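Local coordinates for protein gamma-glutamylcyclotransferase (Homo sapiens, PDB 3CRY) that catalyses the formation of 5-oxoproline from gamma-glutamyl dipeptides, releasing the free amino acid, and can induce cytochrome c release from mitochondria, at residues Y22-R30 with Y139-N150; W64-F72 with Y130-Y139. The protein carries 1 engineered substitution. One frame throughout, in Å; residues are numbered along the deposited sequence.

From the N terminus, 22-30 follows strand 16-21 and leads into helix 28-34. It meets 139-150 much later in the chain, so interaction 1 closes a loop with 108 residues between its segments. Interaction 2 lies wholly within that loop. It begins at 64-72, which enters strand 68-74, and closes when 130-139 leaves strand 130-132 and starts helix 137-149. The contacts are therefore nested and do not cross. They share Y139, and both reach the bound acetate through it, interaction 1 also through S24. They also touch directly, Y22 against A69, T70 and I71, and R30 against W64. Together they tie helix 137-149 to the turn after strand 16-21 and to the three-stranded antiparallel sheet.

Interaction 1: residues Y22-R30 with Y139-N150; sequences YGSNLLTER and YKKIICMGAKEN. With ACT (acetate ion), chain C.
E149 and T28 form the polar end of this contact. E149 OE1 accepts from T28 N at 2.9 Å, on its syn lone pair and nearly straight (167° at the hydrogen). T28 OG1 donates to the same E149 OE1 at 2.8 Å, from above the carboxylate plane. E149 CG lies anti to the backbone N (chi1 170°), and the extended chain beyond it sets the carboxylate at the start of helix 28-34, just past the N-cap L27. The positive end of that helix would probably stabilise the negative charge. A water joins E149 OE2 to E29 N. N150, the first residue beyond helix 137-149, gives ND2 to L26 O at 2.7 Å. The bond is bent at the hydrogen (140°), and L26 O lies in the amide plane of N150.

The loop after strand 16-21 of the five-stranded sheet, part of the inferred substrate site of this gamma-glutamylcyclotransferase fold, turns through the 3-10 segment 24-26 onto helix 137-149. The approach is very close at G146, whose CA is 3.6 Å from L27 CA. A CB on G146 would clash with the backbone of L26 and L27.

Apolar packing lines the helix. L27 CD2 meets I142 CD1 at 3.9 Å, the two side chains at about a right angle, and L27 CD1 rests on M145 CB. L26 CD1 packs on I143 CG2 and A147 CB.

The last group grips one oxygen of an acetate, probably from the crystallisation liquor. ACT O accepts from S24 N at 3.0 Å, from S24 OG at 2.9 Å and from Y139 OH, the last very short at 2.5 Å. G23, S24 and Y139 belong to the inferred site, near Q98, an engineered glutamine at the position of the experimentally established proton acceptor.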
loop_
_atom_site.group_PDB
_atom_site.type_symbol
_atom_site.label_atom_id
_atom_site.label_comp_id
_atom_site.label_asym_id
_atom_site.label_seq_id
_atom_site.Cartn_x
_atom_site.Cartn_y
_atom_site.Cartn_z
ATOM N N TYR A 22 8.234 -10.267 -5.540
ATOM C CA TYR A 22 8.969 -10.863 -4.427
ATOM C C TYR A 22 8.472 -12.261 -3.982
ATOM O O TYR A 22 9.035 -12.857 -3.048
ATOM C CB TYR A 22 8.955 -9.884 -3.236
ATOM C CG TYR A 22 7.569 -9.487 -2.792
ATOM C CD1 TYR A 22 6.814 -10.331 -1.937
ATOM C CD2 TYR A 22 6.994 -8.288 -3.226
ATOM C CE1 TYR A 22 5.527 -9.992 -1.549
ATOM C CE2 TYR A 22 5.685 -7.918 -2.814
ATOM C CZ TYR A 22 4.971 -8.782 -1.988
ATOM O OH TYR A 22 3.702 -8.448 -1.584
ATOM N N GLY A 23 7.406 -12.749 -4.624
ATOM C CA GLY A 23 6.769 -14.032 -4.283
ATOM C C GLY A 23 6.870 -15.005 -5.450
ATOM O O GLY A 23 7.954 -15.133 -6.041
ATOM N N SER A 24 5.761 -15.672 -5.807
ATOM C CA SER A 24 5.820 -16.729 -6.847
ATOM C C SER A 24 6.129 -16.141 -8.218
ATOM O O SER A 24 6.576 -16.873 -9.113
ATOM C CB SER A 24 4.525 -17.556 -6.905
ATOM O OG SER A 24 3.434 -16.712 -7.226
ATOM N N ASN A 25 5.890 -14.835 -8.388
ATOM C CA ASN A 25 6.295 -14.167 -9.643
ATOM C C ASN A 25 7.822 -13.952 -9.803
ATOM O O ASN A 25 8.268 -13.404 -10.810
ATOM C CB ASN A 25 5.508 -12.863 -9.887
ATOM C CG ASN A 25 4.066 -13.118 -10.365
ATOM O OD1 ASN A 25 3.738 -14.181 -10.925
ATOM N ND2 ASN A 25 3.205 -12.133 -10.147
ATOM N N LEU A 26 8.614 -14.398 -8.824
ATOM C CA LEU A 26 10.062 -14.525 -9.021
ATOM C C LEU A 26 10.414 -15.544 -10.114
ATOM O O LEU A 26 11.488 -15.435 -10.730
ATOM C CB LEU A 26 10.749 -14.973 -7.722
ATOM C CG LEU A 26 10.815 -13.956 -6.589
ATOM C CD1 LEU A 26 11.366 -14.650 -5.326
ATOM C CD2 LEU A 26 11.663 -12.722 -6.981
ATOM N N LEU A 27 9.534 -16.530 -10.339
ATOM C CA LEU A 27 9.804 -17.604 -11.306
ATOM C C LEU A 27 9.256 -17.266 -12.695
ATOM O O LEU A 27 8.071 -16.984 -12.858
ATOM C CB LEU A 27 9.213 -18.937 -10.825
ATOM C CG LEU A 27 9.604 -20.136 -11.700
ATOM C CD1 LEU A 27 11.113 -20.441 -11.605
ATOM C CD2 LEU A 27 8.765 -21.347 -11.302
ATOM N N THR A 28 10.130 -17.305 -13.691
ATOM C CA THR A 28 9.752 -16.873 -15.054
ATOM C C THR A 28 8.564 -17.674 -15.601
ATOM O O THR A 28 7.616 -17.088 -16.154
ATOM C CB THR A 28 10.968 -16.945 -15.984
ATOM O OG1 THR A 28 12.018 -16.180 -15.399
ATOM C CG2 THR A 28 10.657 -16.381 -17.362
ATOM N N GLU A 29 8.592 -19.001 -15.456
ATOM C CA GLU A 29 7.477 -19.810 -15.954
ATOM C C GLU A 29 6.152 -19.532 -15.236
ATOM O O GLU A 29 5.081 -19.637 -15.844
ATOM C CB GLU A 29 7.786 -21.309 -15.949
ATOM C CG GLU A 29 6.883 -22.070 -16.941
ATOM C CD GLU A 29 7.091 -23.577 -16.947
ATOM O OE1 GLU A 29 8.045 -24.053 -16.303
ATOM O OE2 GLU A 29 6.281 -24.293 -17.589
ATOM N N ARG A 30 6.227 -19.143 -13.964
ATOM C CA ARG A 30 5.029 -18.814 -13.214
ATOM C C ARG A 30 4.443 -17.492 -13.681
ATOM O O ARG A 30 3.252 -17.433 -13.979
ATOM C CB ARG A 30 5.258 -18.789 -11.696
ATOM C CG ARG A 30 4.044 -18.283 -10.891
ATOM C CD ARG A 30 2.786 -19.123 -11.074
ATOM N NE ARG A 30 1.640 -18.434 -10.471
ATOM C CZ ARG A 30 0.448 -18.981 -10.257
ATOM N NH1 ARG A 30 0.212 -20.241 -10.596
ATOM N NH2 ARG A 30 -0.504 -18.261 -9.692
ATOM N N TYR A 139 4.433 -23.676 -2.717
ATOM C CA TYR A 139 4.644 -22.235 -2.897
ATOM C C TYR A 139 6.076 -21.840 -2.549
ATOM O O TYR A 139 6.729 -21.108 -3.308
ATOM C CB TYR A 139 3.635 -21.478 -2.045
ATOM C CG TYR A 139 3.562 -19.988 -2.252
ATOM C CD1 TYR A 139 3.130 -19.446 -3.468
ATOM C CD2 TYR A 139 3.847 -19.119 -1.184
ATOM C CE1 TYR A 139 3.009 -18.063 -3.634
ATOM C CE2 TYR A 139 3.744 -17.739 -1.337
ATOM C CZ TYR A 139 3.311 -17.220 -2.577
ATOM O OH TYR A 139 3.191 -15.849 -2.751
ATOM N N LYS A 140 6.594 -22.345 -1.431
ATOM C CA LYS A 140 8.004 -22.123 -1.088
ATOM C C LYS A 140 8.935 -22.584 -2.220
ATOM O O LYS A 140 9.883 -21.875 -2.579
ATOM C CB LYS A 140 8.341 -22.815 0.250
ATOM C CG LYS A 140 9.797 -22.676 0.599
ATOM C CD LYS A 140 10.198 -23.393 1.876
ATOM C CE LYS A 140 11.723 -23.316 2.020
ATOM N NZ LYS A 140 12.218 -24.034 3.238
ATOM N N LYS A 141 8.691 -23.782 -2.754
ATOM C CA LYS A 141 9.531 -24.328 -3.806
ATOM C C LYS A 141 9.582 -23.394 -5.012
ATOM O O LYS A 141 10.661 -23.100 -5.529
ATOM C CB LYS A 141 9.061 -25.726 -4.204
ATOM C CG LYS A 141 9.533 -26.813 -3.242
ATOM C CD LYS A 141 9.001 -28.191 -3.636
ATOM C CE LYS A 141 9.645 -29.297 -2.815
ATOM N NZ LYS A 141 8.971 -29.465 -1.516
ATOM N N ILE A 142 8.416 -22.923 -5.443
ATOM C CA ILE A 142 8.349 -21.993 -6.596
ATOM C C ILE A 142 9.152 -20.705 -6.328
ATOM O O ILE A 142 9.934 -20.259 -7.171
ATOM C CB ILE A 142 6.888 -21.696 -6.981
ATOM C CG1 ILE A 142 6.194 -22.965 -7.494
ATOM C CG2 ILE A 142 6.789 -20.547 -8.002
ATOM C CD1 ILE A 142 6.674 -23.485 -8.825
ATOM N N ILE A 143 8.992 -20.145 -5.128
ATOM C CA ILE A 143 9.753 -18.952 -4.724
ATOM C C ILE A 143 11.256 -19.215 -4.752
ATOM O O ILE A 143 12.023 -18.416 -5.297
ATOM C CB ILE A 143 9.263 -18.452 -3.334
ATOM C CG1 ILE A 143 7.889 -17.785 -3.516
ATOM C CG2 ILE A 143 10.251 -17.453 -2.683
ATOM C CD1 ILE A 143 7.170 -17.453 -2.210
ATOM N N CYS A 144 11.684 -20.335 -4.167
ATOM C CA CYS A 144 13.118 -20.666 -4.158
ATOM C C CYS A 144 13.676 -20.898 -5.577
ATOM O O CYS A 144 14.800 -20.443 -5.918
ATOM C CB CYS A 144 13.377 -21.867 -3.249
ATOM S SG CYS A 144 13.183 -21.432 -1.515
ATOM N N MET A 145 12.882 -21.554 -6.414
ATOM C CA MET A 145 13.270 -21.781 -7.825
ATOM C C MET A 145 13.461 -20.469 -8.572
ATOM O O MET A 145 14.439 -20.295 -9.303
ATOM C CB MET A 145 12.214 -22.616 -8.541
ATOM C CG MET A 145 12.267 -24.095 -8.175
ATOM S SD MET A 145 10.892 -25.014 -8.912
ATOM C CE MET A 145 11.197 -24.788 -10.664
ATOM N N GLY A 146 12.508 -19.557 -8.380
ATOM C CA GLY A 146 12.566 -18.250 -9.051
ATOM C C GLY A 146 13.760 -17.437 -8.569
ATOM O O GLY A 146 14.423 -16.754 -9.364
ATOM N N ALA A 147 14.034 -17.494 -7.263
ATOM C CA ALA A 147 15.147 -16.732 -6.691
ATOM C C ALA A 147 16.474 -17.216 -7.293
ATOM O O ALA A 147 17.367 -16.424 -7.610
ATOM C CB ALA A 147 15.147 -16.862 -5.161
ATOM N N LYS A 148 16.601 -18.528 -7.458
ATOM C CA LYS A 148 17.830 -19.097 -8.007
ATOM C C LYS A 148 17.960 -18.786 -9.502
ATOM O O LYS A 148 19.003 -18.312 -9.961
ATOM C CB LYS A 148 17.820 -20.608 -7.779
ATOM C CG LYS A 148 19.049 -21.305 -8.299
ATOM C CD LYS A 148 19.026 -22.756 -7.843
ATOM C CE LYS A 148 20.387 -23.376 -8.008
ATOM N NZ LYS A 148 20.446 -24.048 -9.313
ATOM N N GLU A 149 16.883 -19.023 -10.250
ATOM C CA GLU A 149 16.858 -18.821 -11.704
ATOM C C GLU A 149 17.225 -17.396 -12.105
ATOM O O GLU A 149 17.934 -17.178 -13.096
ATOM C CB GLU A 149 15.452 -19.146 -12.220
ATOM C CG GLU A 149 15.168 -18.778 -13.668
ATOM C CD GLU A 149 13.705 -19.001 -14.021
ATOM O OE1 GLU A 149 12.873 -18.164 -13.600
ATOM O OE2 GLU A 149 13.389 -20.022 -14.684
ATOM N N ASN A 150 16.697 -16.433 -11.359
ATOM C CA ASN A 150 16.853 -15.030 -11.716
ATOM C C ASN A 150 17.977 -14.288 -10.984
ATOM O O ASN A 150 18.071 -13.071 -11.057
ATOM C CB ASN A 150 15.485 -14.316 -11.678
ATOM C CG ASN A 150 14.623 -14.657 -12.890
ATOM O OD1 ASN A 150 15.099 -14.665 -14.036
ATOM N ND2 ASN A 150 13.356 -14.973 -12.649
HETATM C C ACT C . 2.116 -14.010 -5.399
HETATM O O ACT C . 2.958 -14.871 -5.032
HETATM O OXT ACT C . 2.478 -13.256 -6.345
HETATM C CH3 ACT C . 0.755 -13.867 -4.760
HETATM O O HOH W 1 14.374 -15.116 -16.414
HETATM O O HOH W 2 10.924 -20.616 -15.181
#

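Interaction 2: residues W64-F72 with Y130-Y139; sequences WHGGIATIF and YESAPPSPQY. With ACT (acetate ion), chain C.
G67 is held against 133-135 by backbone contacts that include two CA-H...O contacts running in opposite senses. This pairing lies at the end of a three-stranded antiparallel sheet, in which 68-74 and 130-132 flank the central strand 49-56. G67 CA points its hydrogen at A133 O, 3.3 Å away, and P135 CA makes a more bent contact of the same kind with G67 O. G67 N also donates to P134 O at 2.9 Å, from above the carbonyl plane (50° out of it). A CB at G67 would clash with A133 O. A water bridges G67 O and S136 N. Farther along, T70 CG2 sits over one face of the Y130 ring, 3.9 Å from its centroid. It stands between the backbone N and the carbonyl carbon, which puts it over the ring, while T70 OG1 is hydrogen-bonded to M127 N. Y130 OH lies against the F72 ring and bonds D52.

The rings of W64 and Y139 make an edge-to-face pair, planes at 56°. The Y139 edge points at the indole face, with Y139 CD1 only 3.3 Å from W64 CD2. A serine in place of W64 would probably open a gap beside the Y139 edge and leave that ring freer to shift within the inferred substrate site.

S136 is the N-cap of helix 137-149, which carries Y139. Its OG accepts from Y139 N at 3.1 Å and donates to W64 O, which lies 2.8 Å from S136 OG. One hydroxyl thus fixes both the helix start and the W64 backbone. I68 CG2 lies over one face of the Y139 ring. Near the ring plane, Y139 OH accepts the backbone hydrogen of A69 N, 2.9 Å away.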
loop_
_atom_site.group_PDB
_atom_site.type_symbol
_atom_site.label_atom_id
_atom_site.label_comp_id
_atom_site.label_asym_id
_atom_site.label_seq_id
_atom_site.Cartn_x
_atom_site.Cartn_y
_atom_site.Cartn_z
ATOM N N TRP A 64 -2.739 -22.229 -3.600
ATOM C CA TRP A 64 -1.481 -22.587 -2.948
ATOM C C TRP A 64 -1.633 -23.396 -1.646
ATOM O O TRP A 64 -0.686 -24.045 -1.210
ATOM C CB TRP A 64 -0.672 -21.314 -2.694
ATOM C CG TRP A 64 -0.245 -20.634 -3.986
ATOM C CD1 TRP A 64 -0.700 -19.433 -4.486
ATOM C CD2 TRP A 64 0.720 -21.116 -4.927
ATOM N NE1 TRP A 64 -0.065 -19.142 -5.673
ATOM C CE2 TRP A 64 0.814 -20.156 -5.965
ATOM C CE3 TRP A 64 1.531 -22.263 -4.988
ATOM C CZ2 TRP A 64 1.677 -20.317 -7.052
ATOM C CZ3 TRP A 64 2.401 -22.423 -6.070
ATOM C CH2 TRP A 64 2.469 -21.459 -7.085
ATOM N N HIS A 65 -2.801 -23.339 -1.019
ATOM C CA HIS A 65 -3.031 -24.106 0.213
ATOM C C HIS A 65 -2.075 -23.754 1.385
ATOM O O HIS A 65 -1.650 -24.622 2.163
ATOM C CB HIS A 65 -3.027 -25.621 -0.103
ATOM C CG HIS A 65 -4.050 -26.024 -1.126
ATOM N ND1 HIS A 65 -5.399 -26.041 -0.853
ATOM C CD2 HIS A 65 -3.926 -26.415 -2.418
ATOM C CE1 HIS A 65 -6.063 -26.423 -1.932
ATOM N NE2 HIS A 65 -5.191 -26.667 -2.892
ATOM N N GLY A 66 -1.750 -22.470 1.500
ATOM C CA GLY A 66 -0.917 -21.960 2.590
ATOM C C GLY A 66 -0.869 -20.447 2.500
ATOM O O GLY A 66 -1.492 -19.859 1.604
ATOM N N GLY A 67 -0.126 -19.827 3.407
ATOM C CA GLY A 67 0.038 -18.353 3.407
ATOM C C GLY A 67 0.728 -17.921 2.128
ATOM O O GLY A 67 1.635 -18.605 1.626
ATOM N N ILE A 68 0.301 -16.791 1.574
ATOM C CA ILE A 68 0.985 -16.266 0.372
ATOM C C ILE A 68 1.774 -14.993 0.735
ATOM O O ILE A 68 1.626 -14.442 1.856
ATOM C CB ILE A 68 0.041 -16.087 -0.837
ATOM C CG1 ILE A 68 -1.107 -15.128 -0.513
ATOM C CG2 ILE A 68 -0.507 -17.480 -1.313
ATOM C CD1 ILE A 68 -2.046 -14.870 -1.724
ATOM N N ALA A 69 2.660 -14.574 -0.168
ATOM C CA ALA A 69 3.678 -13.601 0.203
ATOM C C ALA A 69 3.124 -12.191 0.343
ATOM O O ALA A 69 2.290 -11.765 -0.453
ATOM C CB ALA A 69 4.825 -13.598 -0.826
ATOM N N THR A 70 3.647 -11.478 1.328
ATOM C CA THR A 70 3.380 -10.032 1.481
ATOM C C THR A 70 4.616 -9.338 2.053
ATOM O O THR A 70 5.586 -10.001 2.447
ATOM C CB THR A 70 2.109 -9.773 2.335
ATOM O OG1 THR A 70 1.781 -8.364 2.314
ATOM C CG2 THR A 70 2.336 -10.218 3.813
ATOM N N ILE A 71 4.605 -8.012 2.062
ATOM C CA ILE A 71 5.728 -7.228 2.627
ATOM C C ILE A 71 5.146 -6.114 3.475
ATOM O O ILE A 71 3.997 -5.672 3.253
ATOM C CB ILE A 71 6.670 -6.642 1.541
ATOM C CG1 ILE A 71 5.888 -5.771 0.529
ATOM C CG2 ILE A 71 7.446 -7.789 0.818
ATOM C CD1 ILE A 71 6.747 -5.064 -0.552
ATOM N N PHE A 72 5.911 -5.691 4.476
ATOM C CA PHE A 72 5.475 -4.559 5.300
ATOM C C PHE A 72 6.674 -3.723 5.737
ATOM O O PHE A 72 7.807 -4.212 5.741
ATOM C CB PHE A 72 4.591 -5.017 6.470
ATOM C CG PHE A 72 5.295 -5.890 7.496
ATOM C CD1 PHE A 72 6.133 -5.326 8.467
ATOM C CD2 PHE A 72 5.072 -7.272 7.520
ATOM C CE1 PHE A 72 6.758 -6.137 9.431
ATOM C CE2 PHE A 72 5.686 -8.089 8.481
ATOM C CZ PHE A 72 6.525 -7.528 9.431
ATOM N N TYR A 130 -4.526 -9.083 6.904
ATOM C CA TYR A 130 -4.249 -10.530 6.794
ATOM C C TYR A 130 -3.872 -11.168 8.115
ATOM O O TYR A 130 -3.536 -10.473 9.065
ATOM C CB TYR A 130 -3.127 -10.791 5.764
ATOM C CG TYR A 130 -1.711 -10.400 6.215
ATOM C CD1 TYR A 130 -1.252 -9.073 6.135
ATOM C CD2 TYR A 130 -0.828 -11.364 6.705
ATOM C CE1 TYR A 130 0.064 -8.726 6.550
ATOM C CE2 TYR A 130 0.476 -11.025 7.131
ATOM C CZ TYR A 130 0.913 -9.706 7.053
ATOM O OH TYR A 130 2.205 -9.395 7.456
ATOM N N GLU A 131 -3.913 -12.504 8.145
ATOM C CA GLU A 131 -3.448 -13.292 9.303
ATOM C C GLU A 131 -2.186 -14.060 8.893
ATOM O O GLU A 131 -2.208 -14.772 7.886
ATOM C CB GLU A 131 -4.552 -14.252 9.771
ATOM C CG GLU A 131 -5.763 -13.555 10.445
ATOM C CD GLU A 131 -7.055 -14.397 10.458
ATOM O OE1 GLU A 131 -7.009 -15.622 10.180
ATOM O OE2 GLU A 131 -8.130 -13.825 10.756
ATOM N N SER A 132 -1.092 -13.880 9.647
ATOM C CA SER A 132 0.176 -14.515 9.321
ATOM C C SER A 132 0.013 -16.037 9.332
ATOM O O SER A 132 -0.645 -16.592 10.216
ATOM C CB SER A 132 1.267 -14.065 10.288
ATOM O OG SER A 132 2.548 -14.306 9.742
ATOM N N ALA A 133 0.586 -16.708 8.324
ATOM C CA ALA A 133 0.479 -18.172 8.189
ATOM C C ALA A 133 1.560 -18.684 7.247
ATOM O O ALA A 133 1.823 -18.064 6.204
ATOM C CB ALA A 133 -0.889 -18.592 7.691
ATOM N N PRO A 134 2.177 -19.831 7.601
ATOM C CA PRO A 134 3.268 -20.347 6.767
ATOM C C PRO A 134 2.847 -20.747 5.349
ATOM O O PRO A 134 1.714 -21.217 5.138
ATOM C CB PRO A 134 3.788 -21.575 7.534
ATOM C CG PRO A 134 3.068 -21.616 8.826
ATOM C CD PRO A 134 1.905 -20.663 8.792
ATOM N N PRO A 135 3.776 -20.601 4.381
ATOM C CA PRO A 135 3.469 -21.002 3.010
ATOM C C PRO A 135 3.450 -22.529 2.873
ATOM O O PRO A 135 4.061 -23.237 3.695
ATOM C CB PRO A 135 4.654 -20.440 2.202
ATOM C CG PRO A 135 5.824 -20.436 3.209
ATOM C CD PRO A 135 5.160 -20.084 4.529
ATOM N N SER A 136 2.744 -23.021 1.859
ATOM C CA SER A 136 2.826 -24.456 1.513
ATOM C C SER A 136 4.223 -24.825 0.973
ATOM O O SER A 136 4.954 -23.970 0.466
ATOM C CB SER A 136 1.760 -24.825 0.477
ATOM O OG SER A 136 2.066 -24.183 -0.755
ATOM N N PRO A 137 4.610 -26.110 1.087
ATOM C CA PRO A 137 5.867 -26.504 0.444
ATOM C C PRO A 137 5.936 -26.153 -1.045
ATOM O O PRO A 137 6.989 -25.708 -1.525
ATOM C CB PRO A 137 5.928 -28.030 0.685
ATOM C CG PRO A 137 5.163 -28.205 2.008
ATOM C CD PRO A 137 4.006 -27.205 1.878
ATOM N N GLN A 138 4.834 -26.329 -1.765
ATOM C CA GLN A 138 4.796 -26.028 -3.197
ATOM C C GLN A 138 5.066 -24.546 -3.491
ATOM O O GLN A 138 5.879 -24.201 -4.373
ATOM C CB GLN A 138 3.476 -26.514 -3.796
ATOM C CG GLN A 138 3.264 -28.058 -3.624
ATOM C CD GLN A 138 2.557 -28.431 -2.303
ATOM O OE1 GLN A 138 2.509 -27.638 -1.376
ATOM N NE2 GLN A 138 1.974 -29.643 -2.246
ATOM N N TYR A 139 4.433 -23.676 -2.717
ATOM C CA TYR A 139 4.644 -22.235 -2.897
ATOM C C TYR A 139 6.076 -21.840 -2.549
ATOM O O TYR A 139 6.729 -21.108 -3.308
ATOM C CB TYR A 139 3.635 -21.478 -2.045
ATOM C CG TYR A 139 3.562 -19.988 -2.252
ATOM C CD1 TYR A 139 3.130 -19.446 -3.468
ATOM C CD2 TYR A 139 3.847 -19.119 -1.184
ATOM C CE1 TYR A 139 3.009 -18.063 -3.634
ATOM C CE2 TYR A 139 3.744 -17.739 -1.337
ATOM C CZ TYR A 139 3.311 -17.220 -2.577
ATOM O OH TYR A 139 3.191 -15.849 -2.751
HETATM C C ACT C . 2.116 -14.010 -5.399
HETATM O O ACT C . 2.958 -14.871 -5.032
HETATM O OXT ACT C . 2.478 -13.256 -6.345
HETATM C CH3 ACT C . 0.755 -13.867 -4.760
HETATM O O HOH W 3 1.323 -21.054 0.291
#